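Long-range contact in glutathione S-Transferase (Caenorhabditis elegans, PDB 1YQ1), which probably catalyses the conjugation of glutathione to electrophilic substrates, as a sigma-class glutathione S-transferase: residues 85-96 and 150-161. Residues are numbered along the deposited sequence; the frame is centred on the assembly and turned at random.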
ATOM      1  N   GLU A  85      -0.036   8.091  15.555  1.00 47.82           N
ATOM      2  CA  GLU A  85      -1.245   8.465  14.832  1.00 46.11           C
ATOM      3  C   GLU A  85      -1.003   8.303  13.327  1.00 43.92           C
ATOM      4  O   GLU A  85      -1.829   7.749  12.601  1.00 42.79           O
ATOM      5  CB  GLU A  85      -1.632   9.902  15.163  1.00 48.79           C
ATOM      6  CG  GLU A  85      -3.141  10.097  15.215  1.00 53.54           C
ATOM      7  CD  GLU A  85      -3.563  11.491  15.643  1.00 55.80           C
ATOM      8  OE1 GLU A  85      -3.547  12.430  14.798  1.00 55.69           O
ATOM      9  OE2 GLU A  85      -3.911  11.629  16.837  1.00 55.58           O
ATOM     10  N   GLU A  86       0.147   8.777  12.872  1.00 41.65           N
ATOM     11  CA  GLU A  86       0.528   8.652  11.479  1.00 40.65           C
ATOM     12  C   GLU A  86       0.502   7.193  11.029  1.00 41.59           C
ATOM     13  O   GLU A  86      -0.019   6.865   9.963  1.00 42.18           O
ATOM     14  CB  GLU A  86       1.935   9.181  11.290  1.00 39.82           C
ATOM     15  CG  GLU A  86       2.030  10.660  11.203  1.00 40.00           C
ATOM     16  CD  GLU A  86       3.447  11.093  10.967  1.00 41.00           C
ATOM     17  OE1 GLU A  86       3.854  11.154   9.783  1.00 40.35           O
ATOM     18  OE2 GLU A  86       4.154  11.351  11.966  1.00 40.52           O
ATOM     19  N   ALA A  87       1.093   6.326  11.843  1.00 42.17           N
ATOM     20  CA  ALA A  87       1.154   4.902  11.550  1.00 41.58           C
ATOM     21  C   ALA A  87      -0.241   4.347  11.363  1.00 41.54           C
ATOM     22  O   ALA A  87      -0.448   3.412  10.595  1.00 41.54           O
ATOM     23  CB  ALA A  87       1.852   4.170  12.679  1.00 42.85           C
ATOM     24  N   TRP A  88      -1.209   4.916  12.066  1.00 41.47           N
ATOM     25  CA  TRP A  88      -2.562   4.427  11.919  1.00 41.70           C
ATOM     26  C   TRP A  88      -3.179   4.936  10.646  1.00 40.64           C
ATOM     27  O   TRP A  88      -3.930   4.217   9.992  1.00 39.39           O
ATOM     28  CB  TRP A  88      -3.405   4.790  13.134  1.00 44.48           C
ATOM     29  CG  TRP A  88      -3.358   3.687  14.135  1.00 44.86           C
ATOM     30  CD1 TRP A  88      -2.337   3.401  14.991  1.00 44.13           C
ATOM     31  CD2 TRP A  88      -4.308   2.630  14.274  1.00 44.99           C
ATOM     32  NE1 TRP A  88      -2.587   2.223  15.648  1.00 44.73           N
ATOM     33  CE2 TRP A  88      -3.791   1.727  15.226  1.00 45.51           C
ATOM     34  CE3 TRP A  88      -5.544   2.354  13.678  1.00 45.67           C
ATOM     35  CZ2 TRP A  88      -4.466   0.565  15.598  1.00 47.48           C
ATOM     36  CZ3 TRP A  88      -6.217   1.197  14.044  1.00 47.94           C
ATOM     37  CH2 TRP A  88      -5.674   0.313  14.996  1.00 49.41           C
ATOM     38  N   VAL A  89      -2.859   6.175  10.286  1.00 40.19           N
ATOM     39  CA  VAL A  89      -3.360   6.730   9.036  1.00 39.98           C
ATOM     40  C   VAL A  89      -2.821   5.820   7.926  1.00 39.74           C
ATOM     41  O   VAL A  89      -3.559   5.429   7.021  1.00 38.76           O
ATOM     42  CB  VAL A  89      -2.862   8.181   8.805  1.00 40.21           C
ATOM     43  CG1 VAL A  89      -3.255   8.659   7.416  1.00 40.37           C
ATOM     44  CG2 VAL A  89      -3.467   9.107   9.844  1.00 39.07           C
ATOM     45  N   ASP A  90      -1.533   5.474   8.019  1.00 39.61           N
ATOM     46  CA  ASP A  90      -0.892   4.597   7.049  1.00 38.90           C
ATOM     47  C   ASP A  90      -1.608   3.267   7.000  1.00 39.37           C
ATOM     48  O   ASP A  90      -1.792   2.684   5.934  1.00 39.80           O
ATOM     49  CB  ASP A  90       0.562   4.343   7.417  1.00 39.45           C
ATOM     50  CG  ASP A  90       1.448   5.518   7.111  1.00 41.58           C
ATOM     51  OD1 ASP A  90       1.124   6.257   6.166  1.00 41.53           O
ATOM     52  OD2 ASP A  90       2.480   5.694   7.795  1.00 44.80           O
ATOM     53  N   ALA A  91      -2.011   2.792   8.169  1.00 40.04           N
ATOM     54  CA  ALA A  91      -2.702   1.517   8.274  1.00 40.42           C
ATOM     55  C   ALA A  91      -4.096   1.576   7.697  1.00 39.55           C
ATOM     56  O   ALA A  91      -4.500   0.680   6.983  1.00 39.42           O
ATOM     57  CB  ALA A  91      -2.768   1.083   9.724  1.00 42.76           C
ATOM     58  N   VAL A  92      -4.842   2.625   8.011  1.00 39.58           N
ATOM     59  CA  VAL A  92      -6.192   2.724   7.490  1.00 41.22           C
ATOM     60  C   VAL A  92      -6.072   2.840   5.976  1.00 41.58           C
ATOM     61  O   VAL A  92      -6.909   2.318   5.246  1.00 42.57           O
ATOM     62  CB  VAL A  92      -6.952   3.940   8.112  1.00 41.69           C
ATOM     63  CG1 VAL A  92      -6.291   5.209   7.704  1.00 45.11           C
ATOM     64  CG2 VAL A  92      -8.424   3.941   7.706  1.00 38.51           C
ATOM     65  N   HIS A  93      -5.010   3.490   5.501  1.00 42.17           N
ATOM     66  CA  HIS A  93      -4.795   3.624   4.055  1.00 42.76           C
ATOM     67  C   HIS A  93      -4.571   2.257   3.391  1.00 41.43           C
ATOM     68  O   HIS A  93      -5.154   1.958   2.349  1.00 40.78           O
ATOM     69  CB  HIS A  93      -3.603   4.541   3.760  1.00 42.95           C
ATOM     70  CG  HIS A  93      -3.345   4.738   2.297  1.00 44.67           C
ATOM     71  ND1 HIS A  93      -2.553   3.886   1.558  1.00 45.41           N
ATOM     72  CD2 HIS A  93      -3.802   5.673   1.429  1.00 43.78           C
ATOM     73  CE1 HIS A  93      -2.529   4.289   0.300  1.00 44.37           C
ATOM     74  NE2 HIS A  93      -3.280   5.370   0.195  1.00 43.85           N
ATOM     75  N   ASP A  94      -3.722   1.440   3.997  1.00 40.16           N
ATOM     76  CA  ASP A  94      -3.453   0.102   3.497  1.00 40.91           C
ATOM     77  C   ASP A  94      -4.755  -0.695   3.436  1.00 39.92           C
ATOM     78  O   ASP A  94      -5.001  -1.446   2.502  1.00 40.07           O
ATOM     79  CB  ASP A  94      -2.476  -0.617   4.430  1.00 44.12           C
ATOM     80  CG  ASP A  94      -1.023  -0.224   4.193  1.00 47.44           C
ATOM     81  OD1 ASP A  94      -0.771   0.858   3.600  1.00 49.26           O
ATOM     82  OD2 ASP A  94      -0.137  -1.005   4.619  1.00 47.38           O
ATOM     83  N   LEU A  95      -5.587  -0.534   4.452  1.00 40.72           N
ATOM     84  CA  LEU A  95      -6.858  -1.250   4.519  1.00 40.25           C
ATOM     85  C   LEU A  95      -7.704  -0.889   3.306  1.00 40.23           C
ATOM     86  O   LEU A  95      -8.209  -1.759   2.596  1.00 39.32           O
ATOM     87  CB  LEU A  95      -7.609  -0.878   5.804  1.00 36.69           C
ATOM     88  CG  LEU A  95      -8.921  -1.638   5.952  1.00 33.68           C
ATOM     89  CD1 LEU A  95      -8.621  -3.074   6.275  1.00 29.27           C
ATOM     90  CD2 LEU A  95      -9.785  -0.992   7.013  1.00 31.30           C
ATOM     91  N   PHE A  96      -7.861   0.411   3.092  1.00 40.47           N
ATOM     92  CA  PHE A  96      -8.619   0.930   1.965  1.00 42.27           C
ATOM     93  C   PHE A  96      -8.133   0.245   0.692  1.00 43.08           C
ATOM     94  O   PHE A  96      -8.927  -0.224  -0.131  1.00 44.21           O
ATOM     95  CB  PHE A  96      -8.392   2.442   1.864  1.00 41.41           C
ATOM     96  CG  PHE A  96      -8.486   2.986   0.468  1.00 40.05           C
ATOM     97  CD1 PHE A  96      -9.710   3.121  -0.161  1.00 39.57           C
ATOM     98  CD2 PHE A  96      -7.336   3.382  -0.211  1.00 40.30           C
ATOM     99  CE1 PHE A  96      -9.785   3.649  -1.452  1.00 40.33           C
ATOM    100  CE2 PHE A  96      -7.406   3.905  -1.491  1.00 36.43           C
ATOM    101  CZ  PHE A  96      -8.626   4.040  -2.110  1.00 38.05           C
ATOM    102  N   LEU A 150     -11.701   9.580  10.892  1.00 52.38           N
ATOM    103  CA  LEU A 150     -11.170   8.244  11.147  1.00 50.14           C
ATOM    104  C   LEU A 150     -10.158   8.157  12.294  1.00 48.47           C
ATOM    105  O   LEU A 150     -10.329   7.357  13.217  1.00 49.23           O
ATOM    106  CB  LEU A 150     -10.552   7.689   9.866  1.00 48.36           C
ATOM    107  CG  LEU A 150     -11.605   7.236   8.874  1.00 46.16           C
ATOM    108  CD1 LEU A 150     -11.015   7.210   7.483  1.00 47.98           C
ATOM    109  CD2 LEU A 150     -12.132   5.873   9.308  1.00 45.54           C
ATOM    110  N   ILE A 151      -9.091   8.943  12.225  1.00 44.48           N
ATOM    111  CA  ILE A 151      -8.109   8.925  13.280  1.00 42.58           C
ATOM    112  C   ILE A 151      -7.521  10.314  13.455  1.00 43.59           C
ATOM    113  O   ILE A 151      -7.461  11.102  12.506  1.00 42.57           O
ATOM    114  CB  ILE A 151      -6.979   7.881  13.019  1.00 41.42           C
ATOM    115  CG1 ILE A 151      -5.945   8.437  12.055  1.00 42.53           C
ATOM    116  CG2 ILE A 151      -7.562   6.585  12.494  1.00 40.33           C
ATOM    117  CD1 ILE A 151      -4.930   9.334  12.725  1.00 42.89           C
ATOM    118  N   GLY A 152      -7.101  10.607  14.684  1.00 44.48           N
ATOM    119  CA  GLY A 152      -6.529  11.903  14.996  1.00 44.94           C
ATOM    120  C   GLY A 152      -7.564  12.921  15.444  1.00 45.57           C
ATOM    121  O   GLY A 152      -8.779  12.678  15.366  1.00 44.48           O
ATOM    122  N   SER A 153      -7.078  14.063  15.928  1.00 46.14           N
ATOM    123  CA  SER A 153      -7.939  15.150  16.390  1.00 46.23           C
ATOM    124  C   SER A 153      -8.571  15.890  15.211  1.00 46.88           C
ATOM    125  O   SER A 153      -9.520  16.649  15.389  1.00 47.21           O
ATOM    126  CB  SER A 153      -7.124  16.154  17.189  1.00 45.37           C
ATOM    127  OG  SER A 153      -6.360  16.956  16.308  1.00 44.44           O
ATOM    128  N   ASP A 154      -8.028  15.684  14.014  1.00 47.81           N
ATOM    129  CA  ASP A 154      -8.543  16.345  12.819  1.00 47.89           C
ATOM    130  C   ASP A 154      -8.545  15.433  11.584  1.00 47.78           C
ATOM    131  O   ASP A 154      -8.388  14.209  11.683  1.00 47.35           O
ATOM    132  CB  ASP A 154      -7.721  17.612  12.542  1.00 48.15           C
ATOM    133  CG  ASP A 154      -8.389  18.546  11.534  1.00 47.97           C
ATOM    134  OD1 ASP A 154      -9.563  18.297  11.163  1.00 47.06           O
ATOM    135  OD2 ASP A 154      -7.735  19.538  11.125  1.00 45.42           O
ATOM    136  N   ILE A 155      -8.742  16.054  10.426  1.00 47.32           N
ATOM    137  CA  ILE A 155      -8.778  15.367   9.141  1.00 46.09           C
ATOM    138  C   ILE A 155      -7.391  14.806   8.846  1.00 46.35           C
ATOM    139  O   ILE A 155      -6.393  15.289   9.385  1.00 47.03           O
ATOM    140  CB  ILE A 155      -9.192  16.353   8.021  1.00 45.51           C
ATOM    141  CG1 ILE A 155      -9.681  15.586   6.797  1.00 45.23           C
ATOM    142  CG2 ILE A 155      -8.024  17.273   7.661  1.00 40.97           C
ATOM    143  CD1 ILE A 155     -10.283  16.485   5.738  1.00 43.96           C
ATOM    144  N   THR A 156      -7.341  13.780   8.001  1.00 44.82           N
ATOM    145  CA  THR A 156      -6.087  13.133   7.614  1.00 43.09           C
ATOM    146  C   THR A 156      -6.226  12.692   6.166  1.00 42.40           C
ATOM    147  O   THR A 156      -7.350  12.512   5.676  1.00 43.23           O
ATOM    148  CB  THR A 156      -5.814  11.876   8.467  1.00 42.50           C
ATOM    149  OG1 THR A 156      -6.960  11.589   9.271  1.00 42.78           O
ATOM    150  CG2 THR A 156      -4.625  12.086   9.367  1.00 42.58           C
ATOM    151  N   PHE A 157      -5.106  12.511   5.472  1.00 40.23           N
ATOM    152  CA  PHE A 157      -5.188  12.085   4.077  1.00 38.92           C
ATOM    153  C   PHE A 157      -5.874  10.730   3.982  1.00 39.10           C
ATOM    154  O   PHE A 157      -6.284  10.320   2.903  1.00 39.12           O
ATOM    155  CB  PHE A 157      -3.795  12.052   3.409  1.00 36.30           C
ATOM    156  CG  PHE A 157      -2.979  10.820   3.700  1.00 32.18           C
ATOM    157  CD1 PHE A 157      -3.299   9.601   3.124  1.00 28.97           C
ATOM    158  CD2 PHE A 157      -1.846  10.898   4.506  1.00 32.86           C
ATOM    159  CE1 PHE A 157      -2.504   8.479   3.336  1.00 28.08           C
ATOM    160  CE2 PHE A 157      -1.042   9.780   4.726  1.00 31.10           C
ATOM    161  CZ  PHE A 157      -1.378   8.568   4.135  1.00 29.31           C
ATOM    162  N   ALA A 158      -6.010  10.051   5.122  1.00 38.67           N
ATOM    163  CA  ALA A 158      -6.671   8.750   5.163  1.00 37.32           C
ATOM    164  C   ALA A 158      -8.151   8.931   4.887  1.00 37.83           C
ATOM    165  O   ALA A 158      -8.745   8.142   4.159  1.00 38.38           O
ATOM    166  CB  ALA A 158      -6.488   8.114   6.510  1.00 34.35           C
ATOM    167  N   ASP A 159      -8.743   9.973   5.475  1.00 37.50           N
ATOM    168  CA  ASP A 159     -10.164  10.256   5.292  1.00 37.07           C
ATOM    169  C   ASP A 159     -10.419  10.554   3.829  1.00 37.88           C
ATOM    170  O   ASP A 159     -11.371  10.047   3.231  1.00 36.75           O
ATOM    171  CB  ASP A 159     -10.602  11.469   6.125  1.00 36.04           C
ATOM    172  CG  ASP A 159     -10.510  11.227   7.624  1.00 36.26           C
ATOM    173  OD1 ASP A 159     -11.226  10.342   8.147  1.00 33.80           O
ATOM    174  OD2 ASP A 159      -9.714  11.935   8.278  1.00 36.26           O
ATOM    175  N   LEU A 160      -9.560  11.389   3.257  1.00 38.95           N
ATOM    176  CA  LEU A 160      -9.695  11.762   1.862  1.00 38.78           C
ATOM    177  C   LEU A 160      -9.890  10.484   1.064  1.00 39.39           C
ATOM    178  O   LEU A 160     -10.882  10.323   0.348  1.00 42.21           O
ATOM    179  CB  LEU A 160      -8.442  12.513   1.409  1.00 38.37           C
ATOM    180  CG  LEU A 160      -8.466  14.056   1.377  1.00 38.93           C
ATOM    181  CD1 LEU A 160      -9.246  14.613   2.538  1.00 38.34           C
ATOM    182  CD2 LEU A 160      -7.038  14.597   1.384  1.00 36.25           C
ATOM    183  N   VAL A 161      -8.957   9.557   1.234  1.00 37.62           N
ATOM    184  CA  VAL A 161      -8.981   8.278   0.538  1.00 35.08           C
ATOM    185  C   VAL A 161     -10.253   7.466   0.783  1.00 35.71           C
ATOM    186  O   VAL A 161     -10.811   6.886  -0.142  1.00 37.02           O
ATOM    187  CB  VAL A 161      -7.722   7.440   0.932  1.00 32.67           C
ATOM    188  CG1 VAL A 161      -8.107   6.087   1.429  1.00 29.67           C
ATOM    189  CG2 VAL A 161      -6.784   7.326  -0.245  1.00 30.48           C
TER
HETATM  190  O   HOH W   1      -5.568  13.761  12.765  1.00 50.59           O
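Val89 and Ala158, their CA atoms 5.5 Å apart, mark where helix 85-96 and the start of helix 157-161 come together, running nearly parallel with axes 9.1 Å apart and 14° between them. The pair is a worked example of helix packing in which valine methyls seat on the faces of aromatic rings. The two methyls of Val89 divide the work: CG2 turns to Ile151 and Thr156, while CG1, anti to the backbone N (chi1 173°), meets Ala158 CB and covers one face of Phe157, 3.8 Å from the ring centroid. His93 lies at the edge of that ring, CD2 being 3.6 Å from Phe157 CE1, with the two ring planes at 65°. One turn further on, Val161 reciprocates: its CG1 sits over a face of Phe96, 3.5 Å from the centroid. With the ring of Phe96 cut back to an alanine, Val161 CG1 would probably lose the face it packs on, and a gap would open between the helices. Asp159, facing away from this seam, ties the preceding loop to the helix: OD1 accepts Leu150 N (2.9 Å) through its syn lone pair, and OD2 takes a weak bond from Thr156 N. Helix 65-76 lies alongside, with Leu69 touching His93, Phe157 and Val161. Helix 121-144 meets Phe96 and Leu150 through Tyr134 and Leu138, and helix 181-191 packs on Leu150 and Asp159 through Leu186.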